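Local structure of acyl-CoA dehydrogenase domain protein Tcur3481 (Thermomonospora curvata, 6WY9) at residues B[18-23]-B[76-81]; B[69-74]-B[90-95]; B[223-228]-B[295-300]; B[230-235]-B[275-280]; B[310-315]-B[332-337]. The protein binds FAD and is probably a flavoenzyme of the acyl-CoA dehydrogenase type, a class that introduces a double bond into acyl-CoA thioesters. All coordinates share one frame; numbering follows the deposited sequence.

Contact 1: B[18-23]-B[76-81]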
# COMPACT_ATOMS: atom_id res chain seq x y z
N GLN B 18 -18.82 -23.13 20.27
CA GLN B 18 -19.04 -23.33 21.70
C GLN B 18 -17.85 -24.02 22.33
O GLN B 18 -17.43 -23.67 23.44
CB GLN B 18 -20.31 -24.15 21.93
CG GLN B 18 -20.60 -24.35 23.41
CD GLN B 18 -20.99 -23.05 24.11
OE1 GLN B 18 -20.28 -22.56 25.01
NE2 GLN B 18 -22.11 -22.48 23.68
N ILE B 19 -17.32 -25.04 21.66
CA ILE B 19 -16.21 -25.79 22.23
C ILE B 19 -14.98 -24.89 22.33
O ILE B 19 -14.32 -24.81 23.38
CB ILE B 19 -15.97 -27.06 21.40
CG1 ILE B 19 -17.17 -28.01 21.60
CG2 ILE B 19 -14.60 -27.76 21.70
CD1 ILE B 19 -17.05 -29.21 20.70
N PHE B 20 -14.69 -24.14 21.27
CA PHE B 20 -13.53 -23.25 21.29
C PHE B 20 -13.71 -22.15 22.32
O PHE B 20 -12.76 -21.77 23.01
CB PHE B 20 -13.29 -22.64 19.90
CG PHE B 20 -12.73 -23.61 18.89
CD1 PHE B 20 -11.68 -24.46 19.22
CD2 PHE B 20 -13.23 -23.64 17.60
CE1 PHE B 20 -11.15 -25.34 18.28
CE2 PHE B 20 -12.69 -24.52 16.66
CZ PHE B 20 -11.66 -25.37 16.99
N THR B 21 -14.93 -21.61 22.44
CA THR B 21 -15.21 -20.58 23.42
C THR B 21 -15.02 -21.08 24.84
O THR B 21 -14.52 -20.34 25.70
CB THR B 21 -16.64 -20.09 23.22
OG1 THR B 21 -16.74 -19.48 21.94
CG2 THR B 21 -17.01 -19.07 24.33
N ASP B 22 -15.45 -22.32 25.12
CA ASP B 22 -15.27 -22.89 26.46
C ASP B 22 -13.81 -23.14 26.81
O ASP B 22 -13.47 -23.20 28.00
CB ASP B 22 -16.02 -24.22 26.60
CG ASP B 22 -17.51 -24.05 26.58
OD1 ASP B 22 -17.99 -22.93 26.82
OD2 ASP B 22 -18.20 -25.07 26.36
N HIS B 23 -12.93 -23.36 25.84
CA HIS B 23 -11.58 -23.78 26.21
C HIS B 23 -10.47 -22.84 25.78
O HIS B 23 -9.35 -22.98 26.28
CB HIS B 23 -11.30 -25.21 25.71
CG HIS B 23 -12.19 -26.23 26.36
ND1 HIS B 23 -12.29 -26.33 27.74
CD2 HIS B 23 -13.07 -27.10 25.85
CE1 HIS B 23 -13.19 -27.25 28.04
NE2 HIS B 23 -13.68 -27.74 26.91
N GLU B 76 -11.83 -22.05 10.31
CA GLU B 76 -12.13 -20.64 10.48
C GLU B 76 -12.56 -20.35 11.92
O GLU B 76 -12.09 -19.37 12.53
CB GLU B 76 -13.19 -20.20 9.47
CG GLU B 76 -13.56 -18.74 9.66
CD GLU B 76 -14.63 -18.22 8.69
OE1 GLU B 76 -15.12 -18.99 7.83
OE2 GLU B 76 -14.98 -17.02 8.79
N GLU B 77 -13.43 -21.18 12.49
CA GLU B 77 -13.74 -21.00 13.91
C GLU B 77 -12.50 -21.18 14.77
O GLU B 77 -12.36 -20.50 15.79
CB GLU B 77 -14.79 -22.00 14.41
CG GLU B 77 -16.17 -21.54 14.17
CD GLU B 77 -16.47 -20.14 14.71
OE1 GLU B 77 -16.26 -19.78 15.90
OE2 GLU B 77 -16.99 -19.40 13.89
N GLN B 78 -11.65 -22.15 14.45
CA GLN B 78 -10.45 -22.31 15.25
C GLN B 78 -9.61 -21.04 15.24
O GLN B 78 -9.17 -20.57 16.30
CB GLN B 78 -9.61 -23.50 14.77
CG GLN B 78 -8.23 -23.43 15.42
CD GLN B 78 -7.21 -24.36 14.84
OE1 GLN B 78 -7.27 -24.74 13.65
NE2 GLN B 78 -6.22 -24.70 15.65
N GLY B 79 -9.39 -20.44 14.06
CA GLY B 79 -8.61 -19.21 14.02
C GLY B 79 -9.26 -18.06 14.76
O GLY B 79 -8.57 -17.22 15.35
N ARG B 80 -10.59 -18.00 14.76
CA ARG B 80 -11.28 -16.94 15.50
C ARG B 80 -10.89 -16.90 16.97
O ARG B 80 -10.95 -15.85 17.62
CB ARG B 80 -12.78 -17.15 15.39
CG ARG B 80 -13.49 -16.11 14.65
CD ARG B 80 -14.93 -16.53 14.50
NE ARG B 80 -15.49 -15.96 13.29
CZ ARG B 80 -15.74 -16.64 12.18
NH1 ARG B 80 -15.49 -17.96 12.10
NH2 ARG B 80 -16.26 -16.00 11.13
N HIS B 81 -10.51 -18.05 17.52
CA HIS B 81 -10.18 -18.22 18.94
C HIS B 81 -8.72 -18.55 19.21
O HIS B 81 -8.40 -18.90 20.35
CB HIS B 81 -11.04 -19.34 19.52
CG HIS B 81 -12.50 -19.04 19.44
ND1 HIS B 81 -13.29 -19.51 18.42
CD2 HIS B 81 -13.27 -18.25 20.21
CE1 HIS B 81 -14.52 -19.04 18.58
NE2 HIS B 81 -14.53 -18.27 19.66
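F20 and Q78 show how an aromatic side chain can use a helix backbone as its packing surface. The phenyl ring lies over the last turn of helix 67-80 with the Q78 CA over one face, 3.9 Å from the ring centroid, a CH-pi contact. At the outer part of the ring, F20 CE2 comes within 3.4 Å of Q78 N, while CZ touches the CB of the same glutamine, whose extended chain then leads away toward A83. F20 CG stands anti to its own carbonyl carbon (chi1 -73°), which swings the ring across the neighbouring helix and leaves its CB against the ring face of H81, 3.5 Å from H81 ND1. The two rings are slid so far apart that they barely overlap, with centroids 6.0 Å apart. Instead, one face of the H81 ring rests on the F20 carbonyl carbon and the T21 nitrogen. The rotation of that imidazole is probably set by a hydrogen bond from H81 ND1 to E77 O, 3.0 Å long and fairly straight at 154°, the oxygen tilted only 18° from the ring plane. The E77 carboxylate is held by R80 and, on helix 5-23, by R17, so a salt bridge also ties the two helices. Such helix-on-helix packing belongs to the all-helical N-terminal domain of the acyl-CoA dehydrogenase fold.

Contact 2: B[69-74]-B[90-95]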
# COMPACT_ATOMS: atom_id res chain seq x y z
N GLY B 69 -14.97 -28.23 2.53
CA GLY B 69 -15.82 -27.16 3.05
C GLY B 69 -16.01 -27.23 4.55
O GLY B 69 -15.90 -26.21 5.27
N ALA B 70 -16.36 -28.42 5.06
CA ALA B 70 -16.51 -28.58 6.50
C ALA B 70 -15.18 -28.31 7.21
O ALA B 70 -15.15 -27.68 8.28
CB ALA B 70 -17.02 -29.99 6.84
N LEU B 71 -14.08 -28.80 6.64
CA LEU B 71 -12.78 -28.53 7.24
C LEU B 71 -12.56 -27.02 7.35
O LEU B 71 -12.16 -26.50 8.40
CB LEU B 71 -11.67 -29.18 6.43
CG LEU B 71 -10.28 -28.82 6.99
CD1 LEU B 71 -10.15 -29.20 8.48
CD2 LEU B 71 -9.13 -29.39 6.12
N CYS B 72 -12.87 -26.29 6.28
CA CYS B 72 -12.63 -24.84 6.31
C CYS B 72 -13.53 -24.14 7.33
O CYS B 72 -13.11 -23.16 7.96
CB CYS B 72 -12.80 -24.27 4.92
SG CYS B 72 -11.39 -24.73 3.81
N VAL B 73 -14.77 -24.61 7.50
CA VAL B 73 -15.64 -24.01 8.51
C VAL B 73 -15.05 -24.23 9.89
O VAL B 73 -14.97 -23.30 10.70
CB VAL B 73 -17.07 -24.60 8.39
CG1 VAL B 73 -17.95 -24.21 9.57
CG2 VAL B 73 -17.71 -24.12 7.11
N LEU B 74 -14.57 -25.45 10.16
CA LEU B 74 -13.95 -25.73 11.45
C LEU B 74 -12.67 -24.91 11.65
O LEU B 74 -12.43 -24.39 12.75
CB LEU B 74 -13.64 -27.22 11.56
CG LEU B 74 -12.87 -27.68 12.80
CD1 LEU B 74 -13.71 -27.51 14.11
CD2 LEU B 74 -12.41 -29.14 12.63
N THR B 90 -3.22 -32.36 11.11
CA THR B 90 -3.82 -33.69 11.18
C THR B 90 -4.85 -33.89 10.08
O THR B 90 -4.87 -34.96 9.44
CB THR B 90 -4.46 -33.91 12.55
OG1 THR B 90 -3.43 -34.06 13.53
CG2 THR B 90 -5.32 -35.18 12.57
N LEU B 91 -5.75 -32.91 9.87
CA LEU B 91 -6.89 -33.14 8.97
C LEU B 91 -6.54 -32.97 7.50
O LEU B 91 -7.13 -33.65 6.65
CB LEU B 91 -8.08 -32.24 9.35
CG LEU B 91 -8.71 -32.63 10.71
CD1 LEU B 91 -9.90 -31.74 11.18
CD2 LEU B 91 -9.09 -34.14 10.74
N VAL B 92 -5.62 -32.05 7.16
CA VAL B 92 -5.08 -32.04 5.79
C VAL B 92 -4.35 -33.35 5.49
O VAL B 92 -4.51 -33.94 4.41
CB VAL B 92 -4.18 -30.80 5.56
CG1 VAL B 92 -3.45 -30.88 4.21
CG2 VAL B 92 -4.99 -29.46 5.66
N ALA B 93 -3.54 -33.84 6.44
CA ALA B 93 -2.90 -35.14 6.19
C ALA B 93 -3.95 -36.22 6.00
O ALA B 93 -3.81 -37.08 5.12
CB ALA B 93 -1.95 -35.50 7.33
N ALA B 94 -5.03 -36.17 6.80
CA ALA B 94 -6.03 -37.23 6.72
C ALA B 94 -6.79 -37.16 5.40
O ALA B 94 -7.14 -38.20 4.82
CB ALA B 94 -6.99 -37.16 7.92
N LEU B 95 -7.09 -35.95 4.94
CA LEU B 95 -7.73 -35.79 3.63
C LEU B 95 -6.81 -36.25 2.51
O LEU B 95 -7.28 -36.84 1.53
CB LEU B 95 -8.16 -34.33 3.43
CG LEU B 95 -9.37 -33.86 4.24
CD1 LEU B 95 -9.65 -32.35 3.90
CD2 LEU B 95 -10.55 -34.72 3.90
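An antiparallel alpha-hairpin, built from helices 67-80 and 87-100, is held together here where L71 and L74 reach across to L91, V92 and L95. The short segments run at 176° to each other, yet their axes come no closer than 11.4 Å, so the space between them is spanned by long branched side chains and the backbones stay well apart. L71 does most of this work because its two methyls part company. With CG anti to the backbone nitrogen (chi1 176°), the side chain projects into the interface, and L71 CD1 settles 3.7 Å from L91 CD1, close to the CB of that leucine as well. The other branch, CD2, meets L95 CD1, also at 3.7 Å, and the two leucines lie alongside and run oppositely. L71 CD2 additionally touches V92 CG2 at 4.2 Å, the valine lying crosswise. One turn further along, L74 CD2 approaches L91 CD1 to 3.9 Å, so that this single methyl of L91 is shared by both leucines of helix 67-80. No hydrogen bond joins the segments; the contact is wholly apolar and buried. Its flanks are occupied by other parts of the chain: L74 leans on A16 of helix 5-23, V92 on V222 and A226 of helix 215-248, and A93 on strand 118-122. The leucine-filled pair lies within the helical N-terminal domain of the acyl-CoA dehydrogenase fold.

Contact 3: B[223-228]-B[295-300]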
# COMPACT_ATOMS: atom_id res chain seq x y z
N ALA B 223 -3.66 -27.68 1.59
CA ALA B 223 -3.01 -27.02 2.74
C ALA B 223 -3.07 -25.50 2.61
O ALA B 223 -3.26 -24.79 3.60
CB ALA B 223 -1.55 -27.46 2.85
N ARG B 224 -2.84 -24.99 1.39
CA ARG B 224 -2.95 -23.55 1.16
C ARG B 224 -4.35 -23.06 1.49
O ARG B 224 -4.53 -21.99 2.11
CB ARG B 224 -2.60 -23.22 -0.30
CG ARG B 224 -1.08 -23.35 -0.64
CD ARG B 224 -0.75 -23.08 -2.12
NE ARG B 224 0.71 -23.12 -2.40
CZ ARG B 224 1.30 -23.88 -3.32
NH1 ARG B 224 0.56 -24.71 -4.08
NH2 ARG B 224 2.64 -23.83 -3.49
N THR B 225 -5.36 -23.81 1.03
CA THR B 225 -6.76 -23.47 1.27
C THR B 225 -7.06 -23.53 2.76
O THR B 225 -7.67 -22.62 3.32
CB THR B 225 -7.66 -24.42 0.46
OG1 THR B 225 -7.32 -24.31 -0.93
CG2 THR B 225 -9.13 -24.10 0.64
N ALA B 226 -6.59 -24.59 3.43
CA ALA B 226 -6.83 -24.74 4.86
C ALA B 226 -6.15 -23.61 5.66
O ALA B 226 -6.73 -23.08 6.61
CB ALA B 226 -6.32 -26.13 5.30
N LEU B 227 -4.91 -23.27 5.31
CA LEU B 227 -4.24 -22.19 6.01
C LEU B 227 -5.01 -20.89 5.81
O LEU B 227 -5.12 -20.08 6.72
CB LEU B 227 -2.78 -22.03 5.52
CG LEU B 227 -1.82 -23.12 6.02
CD1 LEU B 227 -0.54 -23.23 5.05
CD2 LEU B 227 -1.42 -22.82 7.48
N ALA B 228 -5.52 -20.67 4.60
CA ALA B 228 -6.32 -19.47 4.38
C ALA B 228 -7.58 -19.50 5.23
O ALA B 228 -8.02 -18.45 5.71
CB ALA B 228 -6.65 -19.32 2.91
N LYS B 295 -4.59 -22.24 -9.37
CA LYS B 295 -4.66 -20.77 -9.26
C LYS B 295 -5.58 -20.35 -8.11
O LYS B 295 -5.29 -19.38 -7.41
CB LYS B 295 -5.11 -20.14 -10.58
CG LYS B 295 -4.03 -20.25 -11.68
CD LYS B 295 -4.31 -19.32 -12.89
CE LYS B 295 -5.47 -19.80 -13.74
NZ LYS B 295 -5.01 -20.91 -14.61
N ALA B 296 -6.73 -20.99 -7.97
CA ALA B 296 -7.68 -20.49 -6.99
C ALA B 296 -7.12 -20.62 -5.57
O ALA B 296 -7.34 -19.74 -4.74
CB ALA B 296 -9.02 -21.21 -7.12
N ALA B 297 -6.42 -21.72 -5.29
CA ALA B 297 -5.83 -21.92 -3.97
C ALA B 297 -4.75 -20.88 -3.67
O ALA B 297 -4.67 -20.37 -2.54
CB ALA B 297 -5.28 -23.35 -3.86
N LEU B 298 -3.92 -20.54 -4.68
CA LEU B 298 -2.90 -19.52 -4.51
C LEU B 298 -3.50 -18.14 -4.31
O LEU B 298 -2.92 -17.32 -3.57
CB LEU B 298 -1.94 -19.52 -5.71
CG LEU B 298 -0.77 -20.52 -5.61
CD1 LEU B 298 -0.06 -20.71 -6.97
CD2 LEU B 298 0.24 -20.05 -4.50
N VAL B 299 -4.61 -17.83 -4.99
CA VAL B 299 -5.30 -16.57 -4.75
C VAL B 299 -5.81 -16.52 -3.31
O VAL B 299 -5.63 -15.52 -2.61
CB VAL B 299 -6.45 -16.35 -5.77
CG1 VAL B 299 -7.36 -15.20 -5.33
CG2 VAL B 299 -5.91 -16.02 -7.17
N ALA B 300 -6.47 -17.59 -2.85
CA ALA B 300 -6.92 -17.57 -1.46
C ALA B 300 -5.73 -17.40 -0.52
O ALA B 300 -5.79 -16.61 0.42
CB ALA B 300 -7.69 -18.84 -1.13
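The flat guanidinium of R224 has L298 over one face, in the C-terminal helical bundle of the acyl-CoA dehydrogenase fold: the leucine CD2 sits 3.7 Å from R224 NE and also touches R224 CD, while its CG lies offset toward the rim. The two side chains lie alongside and share a direction, the arginine extended from CG to NE. At its far end, NH1 has a long, weak ion pair with D221, and NH2 lies near R353 of helix 347-362, a like charge. Helices 215-248 and 295-319 run in the same direction here, their segments inclined by 29° and only 8.4 Å apart. The close approach is consistent with the small residues at the crossing. T225 and A297 bring their CA atoms to 5.5 Å, and T225 OG1, itself hydrogen-bonded to D221 O, turns toward the methyl of A297 at 3.7 Å. On its other flank, helix 295-319 reaches a neighbouring subunit through K295 and V299. One turn beyond T225 the pattern repeats in purely alanine form: A228 CB lies 3.8 Å from A300 O and 4.2 Å from A300 CB.

Contact 4: B[230-235]-B[275-280]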
# COMPACT_ATOMS: atom_id res chain seq x y z
N VAL B 230 -7.87 -20.75 8.32
CA VAL B 230 -7.47 -20.35 9.67
C VAL B 230 -7.22 -18.85 9.70
O VAL B 230 -7.63 -18.13 10.62
CB VAL B 230 -6.20 -21.12 10.11
CG1 VAL B 230 -5.76 -20.68 11.53
CG2 VAL B 230 -6.42 -22.65 10.00
N GLN B 231 -6.53 -18.35 8.67
CA GLN B 231 -6.20 -16.93 8.64
C GLN B 231 -7.46 -16.10 8.59
O GLN B 231 -7.53 -15.01 9.19
CB GLN B 231 -5.31 -16.62 7.42
CG GLN B 231 -4.71 -15.19 7.45
CD GLN B 231 -3.51 -15.11 8.36
OE1 GLN B 231 -3.54 -15.64 9.48
NE2 GLN B 231 -2.44 -14.45 7.90
N LEU B 232 -8.43 -16.52 7.80
CA LEU B 232 -9.69 -15.79 7.80
C LEU B 232 -10.24 -15.67 9.22
O LEU B 232 -10.70 -14.60 9.62
CB LEU B 232 -10.70 -16.49 6.89
CG LEU B 232 -12.13 -15.88 6.86
CD1 LEU B 232 -12.14 -14.37 6.32
CD2 LEU B 232 -12.98 -16.82 5.99
N GLY B 233 -10.21 -16.77 9.99
CA GLY B 233 -10.73 -16.72 11.35
C GLY B 233 -9.88 -15.85 12.26
O GLY B 233 -10.40 -15.05 13.04
N VAL B 234 -8.55 -15.96 12.13
CA VAL B 234 -7.67 -15.07 12.90
C VAL B 234 -8.01 -13.61 12.62
O VAL B 234 -8.13 -12.79 13.54
CB VAL B 234 -6.19 -15.35 12.58
CG1 VAL B 234 -5.30 -14.28 13.27
CG2 VAL B 234 -5.81 -16.81 13.06
N ALA B 235 -8.11 -13.23 11.35
CA ALA B 235 -8.32 -11.81 11.05
C ALA B 235 -9.68 -11.35 11.54
O ALA B 235 -9.82 -10.23 12.05
CB ALA B 235 -8.18 -11.54 9.54
N ALA B 275 -12.76 -9.86 1.11
CA ALA B 275 -12.02 -10.37 -0.04
C ALA B 275 -11.42 -11.75 0.25
O ALA B 275 -11.51 -12.66 -0.58
CB ALA B 275 -10.93 -9.38 -0.41
N MET B 276 -10.78 -11.89 1.41
CA MET B 276 -10.25 -13.17 1.86
C MET B 276 -11.30 -14.25 1.81
O MET B 276 -11.05 -15.35 1.31
CB MET B 276 -9.74 -13.01 3.29
CG MET B 276 -8.42 -12.21 3.31
SD MET B 276 -8.10 -11.51 4.97
CE MET B 276 -7.62 -13.09 5.71
N ARG B 277 -12.50 -13.92 2.32
CA ARG B 277 -13.58 -14.89 2.45
C ARG B 277 -14.12 -15.33 1.09
O ARG B 277 -14.34 -16.52 0.86
CB ARG B 277 -14.70 -14.28 3.34
CG ARG B 277 -15.92 -15.23 3.44
CD ARG B 277 -16.81 -15.05 4.71
NE ARG B 277 -16.82 -13.71 5.27
CZ ARG B 277 -16.37 -13.39 6.49
NH1 ARG B 277 -16.45 -12.15 6.89
NH2 ARG B 277 -15.86 -14.31 7.32
N VAL B 278 -14.36 -14.41 0.17
CA VAL B 278 -14.89 -14.95 -1.09
C VAL B 278 -13.82 -15.73 -1.86
O VAL B 278 -14.14 -16.67 -2.59
CB VAL B 278 -15.52 -13.85 -1.97
CG1 VAL B 278 -16.70 -13.19 -1.21
CG2 VAL B 278 -14.45 -12.83 -2.45
N CYS B 279 -12.55 -15.36 -1.73
CA CYS B 279 -11.56 -16.14 -2.46
C CYS B 279 -11.34 -17.49 -1.80
O CYS B 279 -11.01 -18.46 -2.49
CB CYS B 279 -10.24 -15.41 -2.56
SG CYS B 279 -10.33 -13.85 -3.58
N LEU B 280 -11.42 -17.56 -0.47
CA LEU B 280 -11.40 -18.88 0.20
C LEU B 280 -12.47 -19.80 -0.38
O LEU B 280 -12.21 -20.95 -0.76
CB LEU B 280 -11.62 -18.68 1.71
CG LEU B 280 -11.88 -20.01 2.47
CD1 LEU B 280 -10.68 -20.93 2.28
CD2 LEU B 280 -12.12 -19.70 3.98
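L232 fills the space between two antiparallel helices, and its atoms can be followed outward toward M276, R277 and L280. The CB sets off toward segment 275-280 of helix 260-288. CG, turned away from the nitrogen to lie beside the carbonyl carbon (chi1 176°), comes within 4.1 Å of R277 NH2. There the chain forks. L232 CD1 lies over one face of the R277 guanidinium, 3.9 Å from NH2, and also touches the CB atoms of R277 and M276. L232 CD2 meets L280 CD2 at 3.6 Å while still touching R277 NH2. An alanine here lacks CG and both methyls, which would probably open a gap between the helices and leave the L280 methyl and the R277 guanidinium face without their apolar neighbour. Beside it, M276 bends at its last torsion (chi3 74°) so that CE touches Q231 CG at 4.0 Å and A235 CB at 4.2 Å. R277 NH2 also has a long, weak ion pair with E76 of helix 67-80. The Q231 amide gives hydrogen bonds to A304 O and G337 O. The pair thus stands in the C-terminal bundle with helix 67-80 beside L232, helix 295-319 against A235 and C279, and helix 330-340 against V230 and V234.

Contact 5: B[310-315]-B[332-337]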
# COMPACT_ATOMS: atom_id res chain seq x y z
N ASN B 310 -1.94 -7.79 6.89
CA ASN B 310 -2.31 -6.38 7.09
C ASN B 310 -3.29 -6.23 8.26
O ASN B 310 -3.13 -5.34 9.09
CB ASN B 310 -2.96 -5.75 5.86
CG ASN B 310 -2.01 -5.56 4.71
OD1 ASN B 310 -0.76 -5.56 4.84
ND2 ASN B 310 -2.62 -5.31 3.55
N VAL B 311 -4.33 -7.06 8.29
CA VAL B 311 -5.33 -6.92 9.36
C VAL B 311 -4.65 -6.98 10.73
O VAL B 311 -4.86 -6.11 11.57
CB VAL B 311 -6.44 -7.98 9.25
CG1 VAL B 311 -7.37 -7.94 10.58
CG2 VAL B 311 -7.29 -7.80 7.93
N VAL B 312 -3.85 -8.03 10.99
CA VAL B 312 -3.31 -8.16 12.36
C VAL B 312 -2.26 -7.09 12.67
O VAL B 312 -2.06 -6.77 13.84
CB VAL B 312 -2.74 -9.57 12.65
CG1 VAL B 312 -3.90 -10.66 12.57
CG2 VAL B 312 -1.51 -9.95 11.75
N HIS B 313 -1.56 -6.52 11.68
CA HIS B 313 -0.76 -5.32 11.96
C HIS B 313 -1.64 -4.13 12.32
O HIS B 313 -1.30 -3.33 13.22
CB HIS B 313 0.13 -4.96 10.75
CG HIS B 313 1.46 -5.68 10.76
ND1 HIS B 313 2.54 -5.21 11.49
CD2 HIS B 313 1.84 -6.85 10.21
CE1 HIS B 313 3.57 -6.03 11.31
NE2 HIS B 313 3.18 -7.02 10.53
N ARG B 314 -2.76 -3.94 11.60
CA ARG B 314 -3.61 -2.79 11.95
C ARG B 314 -4.21 -2.99 13.34
O ARG B 314 -4.29 -2.03 14.11
CB ARG B 314 -4.73 -2.58 10.90
CG ARG B 314 -4.22 -2.16 9.50
CD ARG B 314 -5.33 -1.48 8.66
NE ARG B 314 -4.99 -1.54 7.23
CZ ARG B 314 -5.25 -2.58 6.47
NH1 ARG B 314 -5.85 -3.63 7.04
NH2 ARG B 314 -4.93 -2.59 5.17
N THR B 315 -4.62 -4.21 13.68
CA THR B 315 -5.26 -4.38 14.99
C THR B 315 -4.24 -4.25 16.13
O THR B 315 -4.60 -3.83 17.23
CB THR B 315 -6.06 -5.71 15.06
OG1 THR B 315 -5.22 -6.82 14.77
CG2 THR B 315 -7.29 -5.72 14.07
N ARG B 332 -1.92 -12.54 20.41
CA ARG B 332 -1.90 -13.90 19.85
C ARG B 332 -2.37 -13.90 18.40
O ARG B 332 -1.89 -14.69 17.59
CB ARG B 332 -2.77 -14.85 20.69
CG ARG B 332 -2.19 -15.10 22.10
CD ARG B 332 -2.70 -16.42 22.71
NE ARG B 332 -2.30 -16.52 24.11
CZ ARG B 332 -2.86 -15.85 25.12
NH1 ARG B 332 -2.38 -16.00 26.37
NH2 ARG B 332 -3.89 -15.06 24.90
N TYR B 333 -3.34 -13.05 18.07
CA TYR B 333 -3.79 -12.94 16.68
C TYR B 333 -2.66 -12.43 15.80
O TYR B 333 -2.43 -12.94 14.69
CB TYR B 333 -5.01 -12.01 16.62
CG TYR B 333 -6.17 -12.65 17.34
CD1 TYR B 333 -6.25 -12.64 18.74
CD2 TYR B 333 -7.15 -13.35 16.63
CE1 TYR B 333 -7.28 -13.31 19.40
CE2 TYR B 333 -8.20 -14.02 17.29
CZ TYR B 333 -8.25 -13.99 18.67
OH TYR B 333 -9.29 -14.64 19.31
N PHE B 334 -1.89 -11.46 16.31
CA PHE B 334 -0.69 -11.02 15.60
C PHE B 334 0.27 -12.18 15.36
O PHE B 334 0.78 -12.37 14.24
CB PHE B 334 0.03 -9.89 16.37
CG PHE B 334 1.23 -9.39 15.65
CD1 PHE B 334 1.08 -8.67 14.48
CD2 PHE B 334 2.50 -9.73 16.07
CE1 PHE B 334 2.20 -8.25 13.73
CE2 PHE B 334 3.62 -9.31 15.36
CZ PHE B 334 3.47 -8.56 14.17
N LEU B 335 0.56 -12.97 16.41
CA LEU B 335 1.52 -14.07 16.28
C LEU B 335 1.03 -15.13 15.28
O LEU B 335 1.80 -15.60 14.44
CB LEU B 335 1.81 -14.71 17.65
CG LEU B 335 2.43 -13.79 18.72
CD1 LEU B 335 2.67 -14.58 20.01
CD2 LEU B 335 3.76 -13.24 18.14
N TRP B 336 -0.24 -15.55 15.41
CA TRP B 336 -0.83 -16.49 14.45
C TRP B 336 -0.85 -15.93 13.03
O TRP B 336 -0.46 -16.61 12.07
CB TRP B 336 -2.26 -16.86 14.88
CG TRP B 336 -2.32 -17.94 15.94
CD1 TRP B 336 -1.64 -17.96 17.12
CD2 TRP B 336 -3.13 -19.14 15.92
NE1 TRP B 336 -1.97 -19.09 17.83
CE2 TRP B 336 -2.88 -19.83 17.11
CE3 TRP B 336 -4.05 -19.67 15.00
CZ2 TRP B 336 -3.51 -21.06 17.43
CZ3 TRP B 336 -4.69 -20.89 15.33
CH2 TRP B 336 -4.41 -21.57 16.52
N GLY B 337 -1.33 -14.69 12.87
CA GLY B 337 -1.44 -14.12 11.53
C GLY B 337 -0.09 -14.06 10.85
O GLY B 337 0.05 -14.46 9.69
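H313 and F334 supply the aromatic part of this contact, a T-shaped stack in which the phenyl edge points into the imidazole face. The planes stand at 89°, the centroids are 4.9 Å apart, and F334 CE1 lies over the centre of the H313 ring, 3.6 Å from H313 CE1. F334 holds this attitude because a chi1 of -178° sets its CG opposite the backbone nitrogen, carrying the ring across to segment 310-315 of helix 295-319. A serine in place of H313 offers no ring, and would probably leave the F334 edge without its facing partner and less firmly held. The apolar part belongs to V312. Its CG2 meets F334 CD1 at 4.0 Å and, since G337 has no side chain, comes to the CA of G337 at 4.2 Å. Backbone carbonyls complete the fit: V312 CG1 rests 3.4 Å from Y333 O, and V312 O faces the F334 edge at CD1, 3.7 Å away. Y333 OH is satisfied elsewhere, by R80 O. H313 lies about 6 Å, side chain to side chain, from H317, which binds FAD, and it also packs on an apolar side chain of a neighbouring subunit. The segments of helices 295-319 and 330-340 run roughly antiparallel, at 155°, with helix 215-248 behind V311 and Y333, helix 260-288 behind V311 and R314, and helix 26-33 against R332.

From the N terminus, contact 1 closes the first loop by returning helix 67-80 to helix 5-23, and contact 2 opens on that same helix before contact 1 is complete, so the two cross and knit the N-terminal helices together. Beyond the main sheet, contact 3 closes a long loop from helix 215-248 to helix 295-319, and contact 4 nests inside it, drawing in helix 260-288. Contact 5 follows in series, pairing the later part of helix 295-319 with helix 330-340. The two helical regions meet as well: contact 2 packs on contact 3, while contact 1 also touches contacts 4 and 5.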